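Local coordinates for protein glutamine cyclotransferase (Porphyromonas gingivalis W83, PDB 6QQL) that probably catalyses, as a zinc-dependent glutaminyl cyclase, the conversion of N-terminal glutamine residues of peptides and proteins into pyroglutamate, at residues D26-D31 against V300-I305; F36-V41 against D287-I292; A80-M85 against E166-Y171; Y183-P188 against I257-I262; G208-W213 against N269-N274. One frame throughout, in Å; residues are numbered along the deposited sequence.

Contact 1. Residues D26-D31 against V300-I305; sequences DLFSAD and VGETVI
Two backbone amides, those of Leu-27 and Phe-28, converge on the carboxylate of Glu-302 and give the contact its hydrogen bonds. Leu-27 N reaches OE2 of Glu-302 at 3.1 Å, nearly straight (161°) and on the syn lone pair. Phe-28 N meets OE1 of Glu-302 at 3.0 Å, also on the syn side but tilted from the carboxylate plane. Glu-302 starts out with CG opposite its own backbone N and then bends at chi2 (72°), which carries both oxygens to the loop.

The apolar part of the contact comes from Gly-301 and Ile-305, on either side of Glu-302 in sequence. Gly-301 CA lies over the centre of the Phe-28 ring, 3.4 Å from the centroid, a CH-pi contact that brings ring and helix backbone together. Ile-305 CG2 touches Phe-28 CB at 3.8 Å and Leu-27 CB at 4.0 Å. Val-140 and Glu-143 of helix 131-149 also touch the ring.

Asp-26, Phe-28 and Glu-302, together with Asp-298, belong to a magnesium-binding site seen in a crystal structure of this protein, although no magnesium is bound here.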
# COMPACT_ATOMS: atom_id res chain seq x y z
N ASP A 26 -5.28 0.08 21.20
CA ASP A 26 -5.74 1.38 21.66
C ASP A 26 -5.86 2.45 20.58
O ASP A 26 -6.80 3.24 20.63
CB ASP A 26 -4.81 1.89 22.77
CG ASP A 26 -5.53 2.08 24.09
OD1 ASP A 26 -6.76 1.89 24.12
OD2 ASP A 26 -4.85 2.42 25.08
N LEU A 27 -4.95 2.50 19.60
CA LEU A 27 -4.84 3.69 18.77
C LEU A 27 -5.52 3.62 17.42
O LEU A 27 -5.80 4.67 16.83
CB LEU A 27 -3.37 4.03 18.53
CG LEU A 27 -2.52 3.97 19.79
CD1 LEU A 27 -1.04 4.03 19.45
CD2 LEU A 27 -2.93 5.12 20.69
N PHE A 28 -5.80 2.43 16.89
CA PHE A 28 -6.25 2.30 15.52
C PHE A 28 -7.66 1.75 15.47
O PHE A 28 -7.96 0.72 16.08
CB PHE A 28 -5.28 1.39 14.78
CG PHE A 28 -5.64 1.11 13.37
CD1 PHE A 28 -6.50 0.07 13.05
CD2 PHE A 28 -5.02 1.82 12.34
CE1 PHE A 28 -6.79 -0.21 11.73
CE2 PHE A 28 -5.29 1.54 11.00
CZ PHE A 28 -6.19 0.52 10.70
N SER A 29 -8.52 2.38 14.68
CA SER A 29 -9.89 1.92 14.53
C SER A 29 -10.01 1.16 13.22
O SER A 29 -9.82 1.73 12.14
CB SER A 29 -10.89 3.07 14.54
OG SER A 29 -12.06 2.63 13.86
N ALA A 30 -10.28 -0.14 13.31
CA ALA A 30 -10.48 -0.91 12.09
C ALA A 30 -11.82 -0.59 11.43
O ALA A 30 -11.94 -0.71 10.20
CB ALA A 30 -10.34 -2.39 12.41
N ASP A 31 -12.83 -0.17 12.21
CA ASP A 31 -14.11 0.17 11.60
C ASP A 31 -13.95 1.32 10.62
O ASP A 31 -14.44 1.27 9.49
CB ASP A 31 -15.16 0.52 12.65
CG ASP A 31 -15.72 -0.70 13.33
OD1 ASP A 31 -15.77 -1.78 12.69
OD2 ASP A 31 -16.17 -0.55 14.49
N VAL A 300 -2.90 -5.43 10.93
CA VAL A 300 -1.92 -4.62 10.21
C VAL A 300 -1.93 -3.20 10.73
O VAL A 300 -0.88 -2.63 11.05
CB VAL A 300 -2.21 -4.64 8.70
CG1 VAL A 300 -1.27 -3.65 8.00
CG2 VAL A 300 -2.08 -6.04 8.12
N GLY A 301 -3.13 -2.60 10.79
CA GLY A 301 -3.25 -1.22 11.24
C GLY A 301 -2.72 -0.99 12.63
O GLY A 301 -1.90 -0.09 12.86
N GLU A 302 -3.17 -1.79 13.60
CA GLU A 302 -2.72 -1.55 14.96
C GLU A 302 -1.23 -1.81 15.10
O GLU A 302 -0.55 -1.12 15.88
CB GLU A 302 -3.51 -2.41 15.95
CG GLU A 302 -3.31 -2.00 17.40
CD GLU A 302 -4.00 -0.68 17.75
OE1 GLU A 302 -5.17 -0.49 17.33
OE2 GLU A 302 -3.38 0.14 18.46
N THR A 303 -0.68 -2.76 14.32
CA THR A 303 0.78 -2.97 14.33
C THR A 303 1.51 -1.74 13.81
O THR A 303 2.40 -1.20 14.49
CB THR A 303 1.17 -4.21 13.51
OG1 THR A 303 0.68 -5.42 14.12
CG2 THR A 303 2.66 -4.32 13.42
N VAL A 304 1.12 -1.23 12.65
CA VAL A 304 1.89 -0.16 12.04
C VAL A 304 1.81 1.11 12.88
O VAL A 304 2.83 1.78 13.11
CB VAL A 304 1.42 0.08 10.60
CG1 VAL A 304 2.04 1.33 10.04
CG2 VAL A 304 1.79 -1.09 9.75
N ILE A 305 0.61 1.47 13.37
CA ILE A 305 0.48 2.67 14.20
C ILE A 305 1.32 2.54 15.47
O ILE A 305 2.01 3.49 15.88
CB ILE A 305 -1.01 2.95 14.48
CG1 ILE A 305 -1.20 4.41 14.91
CG2 ILE A 305 -1.59 2.06 15.56
CD1 ILE A 305 -2.53 4.98 14.53

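Contact 2. Residues F36-V41 against D287-I292; sequences FVQRQV and DNMQII
Met-289 is the bump of this interface, pushed into a hollow on helix 30-42 walled by Val-37, Gln-38 and Val-41; the contact packs an outer helix of the alpha/beta fold against the loop leading to helix 294-311. The bend at chi2 (-47°) brings Met-289 SD back toward the helix, 3.7 Å from Gln-38 CA, and that at chi3 (-53°) turns the methyl CE. Val-37 CG1 lies 3.8 Å from Met-289 SD, and Val-41 CG2, one turn further on, lies 3.7 Å from the same sulfur. The third wall is Gln-38, bent at chi2 so that its CD comes to 3.4 Å from Met-289 CG. Ile-292 is a second, shallower bump, its CD1 4.5 Å from Val-37 CG1.

At the start of the loop, the Asp-287 carboxylate accepts hydrogen bonds from the backbone N atoms of Asp-132 and of the zinc ligand Asp-133, a second-shell link. The loop's bend beside Met-289 is an Asx turn: Gln-290 N donates to Asn-288 OD1 at 2.7 Å, in the carbonyl plane.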
# COMPACT_ATOMS: atom_id res chain seq x y z
N PHE A 36 -13.12 3.07 4.95
CA PHE A 36 -12.27 3.63 3.92
C PHE A 36 -12.12 2.69 2.74
O PHE A 36 -12.06 3.15 1.60
CB PHE A 36 -10.91 3.98 4.51
CG PHE A 36 -10.93 5.25 5.29
CD1 PHE A 36 -11.55 6.38 4.77
CD2 PHE A 36 -10.33 5.32 6.55
CE1 PHE A 36 -11.57 7.55 5.47
CE2 PHE A 36 -10.35 6.50 7.28
CZ PHE A 36 -10.97 7.62 6.74
N VAL A 37 -12.09 1.37 2.98
CA VAL A 37 -12.00 0.45 1.85
C VAL A 37 -13.32 0.43 1.07
O VAL A 37 -13.32 0.47 -0.17
CB VAL A 37 -11.57 -0.96 2.30
CG1 VAL A 37 -11.22 -1.83 1.10
CG2 VAL A 37 -10.38 -0.88 3.23
N GLN A 38 -14.45 0.42 1.78
CA GLN A 38 -15.74 0.46 1.10
C GLN A 38 -15.87 1.71 0.22
O GLN A 38 -16.37 1.64 -0.92
CB GLN A 38 -16.86 0.41 2.14
CG GLN A 38 -18.27 0.14 1.61
CD GLN A 38 -18.39 -1.11 0.76
OE1 GLN A 38 -18.26 -1.06 -0.47
NE2 GLN A 38 -18.68 -2.25 1.41
N ARG A 39 -15.38 2.86 0.71
CA ARG A 39 -15.55 4.11 -0.02
C ARG A 39 -14.76 4.11 -1.33
O ARG A 39 -15.28 4.55 -2.36
CB ARG A 39 -15.15 5.30 0.86
CG ARG A 39 -16.13 5.67 1.99
CD ARG A 39 -15.79 7.06 2.53
NE ARG A 39 -15.56 7.18 3.98
CZ ARG A 39 -16.47 7.62 4.85
NH1 ARG A 39 -17.66 7.95 4.41
NH2 ARG A 39 -16.21 7.72 6.15
N GLN A 40 -13.52 3.61 -1.31
CA GLN A 40 -12.75 3.49 -2.56
C GLN A 40 -13.47 2.60 -3.56
O GLN A 40 -13.52 2.90 -4.76
CB GLN A 40 -11.36 2.93 -2.29
CG GLN A 40 -10.49 3.75 -1.40
CD GLN A 40 -9.34 2.93 -0.90
OE1 GLN A 40 -8.46 2.56 -1.68
NE2 GLN A 40 -9.35 2.59 0.38
N VAL A 41 -13.97 1.46 -3.10
CA VAL A 41 -14.67 0.52 -3.97
C VAL A 41 -15.90 1.17 -4.55
O VAL A 41 -16.26 0.91 -5.71
CB VAL A 41 -15.02 -0.75 -3.19
CG1 VAL A 41 -15.99 -1.61 -3.95
CG2 VAL A 41 -13.74 -1.51 -2.86
N ASP A 287 -11.86 -10.52 -5.44
CA ASP A 287 -11.26 -9.40 -4.74
C ASP A 287 -12.29 -8.29 -4.70
O ASP A 287 -12.35 -7.45 -5.60
CB ASP A 287 -9.93 -8.94 -5.37
CG ASP A 287 -9.25 -7.77 -4.58
OD1 ASP A 287 -9.73 -7.39 -3.48
OD2 ASP A 287 -8.22 -7.23 -5.04
N ASN A 288 -13.12 -8.30 -3.66
CA ASN A 288 -14.17 -7.31 -3.48
C ASN A 288 -14.45 -7.21 -1.99
O ASN A 288 -13.84 -7.90 -1.17
CB ASN A 288 -15.45 -7.66 -4.25
CG ASN A 288 -16.05 -9.01 -3.84
OD1 ASN A 288 -16.40 -9.22 -2.68
ND2 ASN A 288 -16.22 -9.89 -4.80
N MET A 289 -15.41 -6.35 -1.65
CA MET A 289 -15.66 -6.05 -0.25
C MET A 289 -16.04 -7.29 0.55
O MET A 289 -15.92 -7.28 1.78
CB MET A 289 -16.75 -5.00 -0.11
CG MET A 289 -16.26 -3.57 -0.37
SD MET A 289 -14.72 -3.00 0.42
CE MET A 289 -15.01 -3.38 2.16
N GLN A 290 -16.49 -8.36 -0.11
CA GLN A 290 -16.89 -9.56 0.62
C GLN A 290 -15.70 -10.31 1.18
O GLN A 290 -15.88 -11.11 2.11
CB GLN A 290 -17.69 -10.50 -0.28
CG GLN A 290 -19.18 -10.25 -0.31
CD GLN A 290 -19.58 -8.97 0.40
OE1 GLN A 290 -19.83 -8.98 1.62
NE2 GLN A 290 -19.65 -7.87 -0.35
N ILE A 291 -14.51 -10.10 0.63
CA ILE A 291 -13.32 -10.81 1.09
C ILE A 291 -12.66 -10.15 2.29
O ILE A 291 -11.88 -10.81 2.99
CB ILE A 291 -12.30 -10.93 -0.05
CG1 ILE A 291 -11.49 -12.20 0.09
CG2 ILE A 291 -11.37 -9.70 -0.11
CD1 ILE A 291 -12.09 -13.34 -0.65
N ILE A 292 -12.98 -8.88 2.57
CA ILE A 292 -12.26 -8.08 3.56
C ILE A 292 -12.66 -8.50 4.98
O ILE A 292 -13.85 -8.59 5.31
CB ILE A 292 -12.53 -6.59 3.34
CG1 ILE A 292 -12.07 -6.17 1.94
CG2 ILE A 292 -11.80 -5.78 4.40
CD1 ILE A 292 -10.59 -6.21 1.73

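Contact 3. Residues A80-M85 against E166-Y171; sequences AHDGTM and EDYGSY. With ZN (zinc ion), chain C.
Tyr-168 and Ser-170 receive the tip of the 80-85 turn without any hydrogen bond between the two segments. Ala-80 CB lies 3.7 Å from Tyr-168 CD2, and at the far end of the ring Thr-84 CG2 is 3.7 Å from Tyr-168 OH. Asp-82 OD1 comes up to the edge of the same ring, its carboxylate plane turned 77° from it. The His-81 imidazole lies with one face over Ser-170 N and Gly-169 C, while CB of its neighbour Asp-82 covers the opposite face; His-81 CD2 approaches Ser-170 OG at 3.3 Å.

Segment 80-85 is the tip of the beta hairpin joining strands 70-79 and 85-95. Its type I turn is closed by Gly-83 N to Ala-80 O, 3.1 Å, and its base by Ala-80 N to Thr-84 O, 2.8 Å. Within the turn, Thr-84 OG1 donates to Asp-82 OD1 at 2.8 Å, from above the carboxylate plane, linking the two groups that flank Tyr-168.

In the 166-171 loop, Arg-112 NH1 donates to the carbonyl oxygens of Asp-167 and Gly-169. Asp-167, next to Tyr-168, binds the zinc ion through both carboxylate oxygens, and Asp-133 and His-283 supply the other protein ligands.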
# COMPACT_ATOMS: atom_id res chain seq x y z
N ALA A 80 2.52 2.50 -21.05
CA ALA A 80 2.52 1.18 -20.46
C ALA A 80 3.20 0.20 -21.40
O ALA A 80 3.60 0.55 -22.51
CB ALA A 80 1.09 0.74 -20.14
N HIS A 81 3.31 -1.05 -20.95
CA HIS A 81 3.96 -2.09 -21.75
C HIS A 81 3.28 -2.26 -23.11
O HIS A 81 3.97 -2.46 -24.12
CB HIS A 81 3.95 -3.40 -20.97
CG HIS A 81 2.60 -4.01 -20.87
ND1 HIS A 81 1.52 -3.34 -20.32
CD2 HIS A 81 2.13 -5.21 -21.27
CE1 HIS A 81 0.45 -4.11 -20.38
NE2 HIS A 81 0.79 -5.25 -20.95
N ASP A 82 1.95 -2.19 -23.14
CA ASP A 82 1.15 -2.35 -24.36
C ASP A 82 0.75 -1.01 -24.97
O ASP A 82 -0.30 -0.91 -25.61
CB ASP A 82 -0.10 -3.20 -24.10
CG ASP A 82 -1.15 -2.50 -23.22
OD1 ASP A 82 -0.95 -1.33 -22.80
OD2 ASP A 82 -2.21 -3.12 -22.95
N GLY A 83 1.54 0.04 -24.74
CA GLY A 83 1.39 1.28 -25.46
C GLY A 83 0.29 2.21 -24.99
O GLY A 83 0.23 3.35 -25.48
N THR A 84 -0.59 1.78 -24.10
CA THR A 84 -1.55 2.72 -23.53
C THR A 84 -0.83 3.86 -22.81
O THR A 84 0.14 3.63 -22.08
CB THR A 84 -2.48 1.99 -22.56
OG1 THR A 84 -2.82 0.70 -23.11
CG2 THR A 84 -3.76 2.79 -22.34
N MET A 85 -1.30 5.08 -22.99
CA MET A 85 -0.68 6.23 -22.35
C MET A 85 -1.41 6.54 -21.05
O MET A 85 -2.54 7.04 -21.06
CB MET A 85 -0.67 7.43 -23.29
CG MET A 85 0.32 7.28 -24.43
SD MET A 85 2.03 7.30 -23.83
CE MET A 85 2.03 8.69 -22.69
N GLU A 166 0.56 0.79 -10.33
CA GLU A 166 1.38 -0.34 -9.91
C GLU A 166 0.96 -1.65 -10.58
O GLU A 166 1.82 -2.50 -10.84
CB GLU A 166 1.34 -0.47 -8.38
CG GLU A 166 2.09 -1.68 -7.82
CD GLU A 166 1.23 -2.92 -7.75
OE1 GLU A 166 0.02 -2.79 -8.00
OE2 GLU A 166 1.75 -4.01 -7.44
N ASP A 167 -0.34 -1.82 -10.89
CA ASP A 167 -0.90 -3.09 -11.34
C ASP A 167 -1.28 -3.13 -12.82
O ASP A 167 -2.15 -3.92 -13.21
CB ASP A 167 -2.14 -3.45 -10.50
CG ASP A 167 -1.96 -4.71 -9.64
OD1 ASP A 167 -1.14 -5.59 -9.97
OD2 ASP A 167 -2.69 -4.82 -8.64
N TYR A 168 -0.68 -2.28 -13.67
CA TYR A 168 -1.06 -2.28 -15.09
C TYR A 168 -0.22 -3.20 -15.96
O TYR A 168 -0.59 -3.43 -17.12
CB TYR A 168 -0.98 -0.85 -15.68
CG TYR A 168 -2.00 -0.55 -16.79
CD1 TYR A 168 -3.30 -0.14 -16.48
CD2 TYR A 168 -1.65 -0.65 -18.13
CE1 TYR A 168 -4.23 0.15 -17.48
CE2 TYR A 168 -2.58 -0.36 -19.14
CZ TYR A 168 -3.87 0.04 -18.81
OH TYR A 168 -4.77 0.32 -19.81
N GLY A 169 0.87 -3.74 -15.44
CA GLY A 169 1.80 -4.51 -16.24
C GLY A 169 1.23 -5.82 -16.77
O GLY A 169 0.04 -6.13 -16.65
N SER A 170 2.11 -6.58 -17.42
CA SER A 170 1.84 -7.94 -17.86
C SER A 170 2.77 -8.90 -17.13
O SER A 170 3.80 -8.51 -16.57
CB SER A 170 2.01 -8.10 -19.36
OG SER A 170 3.35 -7.84 -19.72
N TYR A 171 2.40 -10.17 -17.16
CA TYR A 171 3.10 -11.11 -16.30
C TYR A 171 4.51 -11.44 -16.80
O TYR A 171 5.41 -11.64 -15.98
CB TYR A 171 2.24 -12.36 -16.12
CG TYR A 171 0.95 -12.02 -15.39
CD1 TYR A 171 0.97 -11.61 -14.06
CD2 TYR A 171 -0.27 -12.12 -16.03
CE1 TYR A 171 -0.21 -11.29 -13.38
CE2 TYR A 171 -1.46 -11.82 -15.36
CZ TYR A 171 -1.42 -11.40 -14.05
OH TYR A 171 -2.60 -11.12 -13.41
ZN ZN C . -2.45 -6.51 -8.25

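Contact 4. Residues Y183-P188 against I257-I262; sequences YWSRNP and IKNLGI
The C-terminal ends of helices 179-186 and 253-260 meet through Trp-184, Ser-185 and Arg-186 of the first, with Pro-188 just beyond its end, and Asn-259 and Leu-260 of the second, a helix-helix packing on the outside of the alpha/beta fold and away from the annotated metal sites. Leu-260 supplies the apolar wedge. Its CD1 touches CZ3 of Trp-184 at 3.5 Å, the two side chains crossing at about a right angle, while its CD2 faces CG of Pro-188 at 4.2 Å. Between the two branches, Leu-260 CG is 3.6 Å from the carbonyl oxygen of Ser-185. Trp-184 has further partners: NE1 bonds to His-189 ND1, and Tyr-193 meets its ring edge-to-face.

The polar half centres on Asn-259 OD1. This oxygen is 3.2 Å from Ser-185 OG, whose hydrogen-bond partners also include the carbonyls of Ser-181, the strongest, and Gln-182; chi1 of 59° places the hydroxyl between its own N and carbonyl carbon. Arg-186, extended from CG to NE, crosses Asn-259 at a slant: its CG is 3.6 Å from Asn-259 OD1, and that oxygen sits over one face of the guanidinium, offset toward its rim, the planes 50° apart.

Because these carbonyls compete with Asn-259 OD1 for one serine proton, that bond is not settled; the wedge of Leu-260 is the more certain link, with the guanidinium possibly adding a weak electrostatic pull on the amide oxygen.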
# COMPACT_ATOMS: atom_id res chain seq x y z
N TYR A 183 8.62 5.91 -11.11
CA TYR A 183 8.75 7.33 -11.40
C TYR A 183 9.14 8.10 -10.15
O TYR A 183 10.09 8.88 -10.15
CB TYR A 183 7.46 7.88 -12.01
CG TYR A 183 7.62 9.31 -12.48
CD1 TYR A 183 7.39 10.39 -11.62
CD2 TYR A 183 8.07 9.59 -13.77
CE1 TYR A 183 7.58 11.71 -12.06
CE2 TYR A 183 8.25 10.89 -14.22
CZ TYR A 183 8.00 11.95 -13.36
OH TYR A 183 8.19 13.25 -13.80
N TRP A 184 8.45 7.83 -9.04
CA TRP A 184 8.69 8.60 -7.83
C TRP A 184 10.08 8.32 -7.27
O TRP A 184 10.77 9.26 -6.84
CB TRP A 184 7.63 8.29 -6.79
CG TRP A 184 7.83 9.05 -5.53
CD1 TRP A 184 7.50 10.35 -5.30
CD2 TRP A 184 8.41 8.56 -4.31
NE1 TRP A 184 7.84 10.70 -4.01
CE2 TRP A 184 8.39 9.62 -3.38
CE3 TRP A 184 8.92 7.32 -3.91
CZ2 TRP A 184 8.87 9.48 -2.07
CZ3 TRP A 184 9.41 7.18 -2.61
CH2 TRP A 184 9.37 8.26 -1.71
N SER A 185 10.52 7.05 -7.25
CA SER A 185 11.84 6.77 -6.71
C SER A 185 12.94 7.43 -7.53
O SER A 185 13.98 7.79 -6.99
CB SER A 185 12.12 5.27 -6.61
OG SER A 185 12.03 4.63 -7.87
N ARG A 186 12.73 7.61 -8.84
CA ARG A 186 13.70 8.33 -9.65
C ARG A 186 13.48 9.83 -9.66
O ARG A 186 14.39 10.57 -10.06
CB ARG A 186 13.70 7.83 -11.10
CG ARG A 186 14.11 6.41 -11.26
CD ARG A 186 14.16 6.02 -12.70
NE ARG A 186 14.58 4.63 -12.82
CZ ARG A 186 15.85 4.26 -12.95
NH1 ARG A 186 16.80 5.19 -13.00
NH2 ARG A 186 16.16 2.97 -13.04
N ASN A 187 12.30 10.30 -9.28
CA ASN A 187 11.98 11.72 -9.30
C ASN A 187 11.11 12.04 -8.11
O ASN A 187 9.93 12.39 -8.25
CB ASN A 187 11.28 12.10 -10.60
CG ASN A 187 12.03 11.66 -11.82
OD1 ASN A 187 13.12 12.16 -12.11
ND2 ASN A 187 11.46 10.72 -12.56
N PRO A 188 11.65 11.92 -6.90
CA PRO A 188 10.86 12.27 -5.72
C PRO A 188 10.47 13.74 -5.75
O PRO A 188 11.09 14.58 -6.41
CB PRO A 188 11.81 11.96 -4.56
CG PRO A 188 13.16 12.10 -5.16
CD PRO A 188 13.04 11.60 -6.56
N ILE A 257 13.99 1.06 -2.69
CA ILE A 257 15.27 0.63 -2.15
C ILE A 257 16.38 0.88 -3.16
O ILE A 257 17.44 1.42 -2.81
CB ILE A 257 15.20 -0.84 -1.72
CG1 ILE A 257 14.17 -0.99 -0.58
CG2 ILE A 257 16.57 -1.33 -1.29
CD1 ILE A 257 13.54 -2.37 -0.47
N LYS A 258 16.16 0.53 -4.42
CA LYS A 258 17.23 0.71 -5.40
C LYS A 258 17.57 2.18 -5.56
O LYS A 258 18.70 2.60 -5.27
CB LYS A 258 16.87 0.07 -6.75
CG LYS A 258 16.82 -1.51 -6.74
CD LYS A 258 18.15 -2.19 -6.30
CE LYS A 258 18.00 -3.66 -5.89
NZ LYS A 258 19.32 -4.36 -5.92
N ASN A 259 16.59 3.01 -5.91
CA ASN A 259 16.88 4.37 -6.33
C ASN A 259 16.92 5.40 -5.19
O ASN A 259 17.59 6.43 -5.33
CB ASN A 259 15.87 4.81 -7.39
CG ASN A 259 15.85 3.88 -8.58
OD1 ASN A 259 14.78 3.55 -9.10
ND2 ASN A 259 17.02 3.43 -9.02
N LEU A 260 16.25 5.16 -4.07
CA LEU A 260 16.33 6.11 -2.97
C LEU A 260 17.14 5.61 -1.78
O LEU A 260 17.35 6.37 -0.83
CB LEU A 260 14.93 6.51 -2.51
CG LEU A 260 14.23 7.49 -3.45
CD1 LEU A 260 12.87 7.89 -2.89
CD2 LEU A 260 15.09 8.72 -3.71
N GLY A 261 17.59 4.36 -1.79
CA GLY A 261 18.40 3.86 -0.71
C GLY A 261 17.66 3.71 0.59
O GLY A 261 18.28 3.60 1.64
N ILE A 262 16.34 3.76 0.56
CA ILE A 262 15.61 3.67 1.82
C ILE A 262 15.30 2.20 2.14
O ILE A 262 14.72 1.49 1.30
CB ILE A 262 14.34 4.53 1.76
CG1 ILE A 262 14.72 5.94 1.29
CG2 ILE A 262 13.64 4.53 3.12
CD1 ILE A 262 13.57 6.91 1.21

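Contact 5. Residues G208-W213 against N269-N274; sequences GATFYW and NYSSKN
Asn-269 fills the tight end of this contact, its side chain laid against Ala-209 and hydrogen-bonded to Thr-210 N. A chi1 of -175° swings CG away from the backbone N, and the amide reaches across so that Ala-209 CB is 3.3 Å from Asn-269 CG, and Thr-210 N donates to Asn-269 OD1 at 2.9 Å. That bond is straight at the hydrogen (165°), yet the donor stands 50° out of the carbonyl plane. Tyr-270 N returns a bond to Thr-210 O at 3.1 Å, and Thr-210 OG1 donates to Tyr-270 O at 3.0 Å. The Phe-211 ring turns its edge to Asn-269 N, CE1 being 3.6 Å away. Tyr-270 O lies in plane at the edge of the Tyr-212 ring, 3.0 Å from Tyr-212 CD2, and Tyr-212 CE2 makes a van der Waals contact with Ser-271 OG at 3.5 Å.

The loose side is the turn beyond, where Ser-272 and Lys-273 are exposed and the lysine's end leads away from segment 208-213. A water between Tyr-212 N and Tyr-270 O is doubtful, its distances being too short.

The outermost strand 264-268 of the mixed sheet thus runs into a loop hydrogen-bonded to Thr-210, just before strand 211-213, which pairs in turn with strand 241-243.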
# COMPACT_ATOMS: atom_id res chain seq x y z
N GLY A 208 -8.02 -14.28 6.63
CA GLY A 208 -7.04 -15.36 6.70
C GLY A 208 -5.69 -15.07 6.08
O GLY A 208 -4.92 -16.00 5.85
N ALA A 209 -5.38 -13.80 5.83
CA ALA A 209 -4.11 -13.42 5.22
C ALA A 209 -2.92 -13.86 6.05
O ALA A 209 -2.98 -13.92 7.29
CB ALA A 209 -4.06 -11.90 5.02
N THR A 210 -1.80 -14.11 5.36
CA THR A 210 -0.55 -14.55 5.99
C THR A 210 0.56 -13.59 5.57
O THR A 210 0.85 -13.46 4.37
CB THR A 210 -0.17 -15.98 5.56
OG1 THR A 210 -0.05 -16.05 4.14
CG2 THR A 210 -1.23 -16.98 5.97
N PHE A 211 1.19 -12.94 6.54
CA PHE A 211 2.28 -12.01 6.26
C PHE A 211 3.60 -12.64 6.72
O PHE A 211 3.95 -12.61 7.91
CB PHE A 211 2.02 -10.67 6.94
CG PHE A 211 0.67 -10.10 6.63
CD1 PHE A 211 0.32 -9.76 5.33
CD2 PHE A 211 -0.27 -9.91 7.64
CE1 PHE A 211 -0.92 -9.25 5.04
CE2 PHE A 211 -1.53 -9.38 7.35
CZ PHE A 211 -1.85 -9.06 6.06
N TYR A 212 4.35 -13.17 5.74
CA TYR A 212 5.69 -13.70 5.93
C TYR A 212 6.72 -12.66 5.53
O TYR A 212 6.39 -11.60 4.99
CB TYR A 212 5.89 -14.97 5.10
CG TYR A 212 4.94 -16.09 5.47
CD1 TYR A 212 5.25 -16.99 6.48
CD2 TYR A 212 3.74 -16.25 4.80
CE1 TYR A 212 4.38 -18.03 6.81
CE2 TYR A 212 2.87 -17.28 5.12
CZ TYR A 212 3.19 -18.16 6.12
OH TYR A 212 2.30 -19.18 6.45
N TRP A 213 7.98 -12.96 5.83
CA TRP A 213 9.11 -12.11 5.44
C TRP A 213 9.30 -12.13 3.92
O TRP A 213 9.80 -13.12 3.37
CB TRP A 213 10.39 -12.58 6.13
CG TRP A 213 10.36 -12.59 7.62
CD1 TRP A 213 9.65 -11.77 8.43
CD2 TRP A 213 11.12 -13.46 8.48
NE1 TRP A 213 9.90 -12.08 9.75
CE2 TRP A 213 10.81 -13.11 9.81
CE3 TRP A 213 12.03 -14.51 8.25
CZ2 TRP A 213 11.38 -13.75 10.90
CZ3 TRP A 213 12.59 -15.15 9.34
CH2 TRP A 213 12.26 -14.77 10.65
N ASN A 269 0.02 -9.97 1.69
CA ASN A 269 -0.60 -11.28 1.87
C ASN A 269 -0.05 -12.25 0.83
O ASN A 269 -0.49 -12.28 -0.32
CB ASN A 269 -2.11 -11.15 1.75
CG ASN A 269 -2.80 -12.44 2.04
OD1 ASN A 269 -2.18 -13.38 2.53
ND2 ASN A 269 -4.10 -12.49 1.77
N TYR A 270 0.88 -13.10 1.26
CA TYR A 270 1.49 -14.09 0.39
C TYR A 270 1.88 -15.30 1.23
O TYR A 270 2.25 -15.16 2.39
CB TYR A 270 2.71 -13.50 -0.35
CG TYR A 270 3.50 -14.48 -1.21
CD1 TYR A 270 4.44 -15.35 -0.65
CD2 TYR A 270 3.29 -14.55 -2.59
CE1 TYR A 270 5.16 -16.26 -1.44
CE2 TYR A 270 4.01 -15.45 -3.40
CZ TYR A 270 4.93 -16.31 -2.81
OH TYR A 270 5.65 -17.20 -3.59
N SER A 271 1.76 -16.48 0.63
CA SER A 271 2.22 -17.70 1.28
C SER A 271 2.87 -18.60 0.24
O SER A 271 2.40 -18.68 -0.90
CB SER A 271 1.08 -18.45 1.96
OG SER A 271 1.54 -19.49 2.82
N SER A 272 3.93 -19.29 0.65
CA SER A 272 4.53 -20.26 -0.25
C SER A 272 3.62 -21.46 -0.48
O SER A 272 3.89 -22.24 -1.41
CB SER A 272 5.88 -20.68 0.32
OG SER A 272 5.86 -20.71 1.75
N LYS A 273 2.54 -21.61 0.29
CA LYS A 273 1.64 -22.76 0.22
C LYS A 273 0.30 -22.43 -0.44
O LYS A 273 -0.69 -23.13 -0.20
CB LYS A 273 1.43 -23.35 1.61
CG LYS A 273 2.72 -23.71 2.35
CD LYS A 273 3.23 -25.09 1.93
CE LYS A 273 4.74 -25.23 2.12
NZ LYS A 273 5.37 -25.79 0.88
N ASN A 274 0.24 -21.38 -1.27
CA ASN A 274 -0.93 -21.02 -2.06
C ASN A 274 -0.75 -21.41 -3.52
O ASN A 274 0.37 -21.59 -4.00
CB ASN A 274 -1.21 -19.51 -1.98
CG ASN A 274 -1.70 -19.08 -0.63
OD1 ASN A 274 -2.20 -19.88 0.14
ND2 ASN A 274 -1.58 -17.79 -0.35
O HOH W 1 3.41 -13.19 3.46

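How the contacts relate
Contacts 1 and 2 share helix 30-42, with centres 17 Å apart, and close the widest sequence spans, holding the N-terminal part against helix 294-311 and the loop before it. Contact 5 meets contact 1 directly, Val-300 CG2 lying 3.5 Å from Phe-211 CE2. Contact 3 contributes a zinc ligand, Asp-167; the zinc lies about 11 Å from the side chain of Asn-269 in contact 5 and about 13 Å from that of Ile-292 in contact 2. Contact 4 lies across the chain's centre from contacts 1 and 2, its centre about 30 Å from that of contact 2. Along the sequence the segments of contacts 4 and 5 alternate, whereas contact 3 closes before either opens.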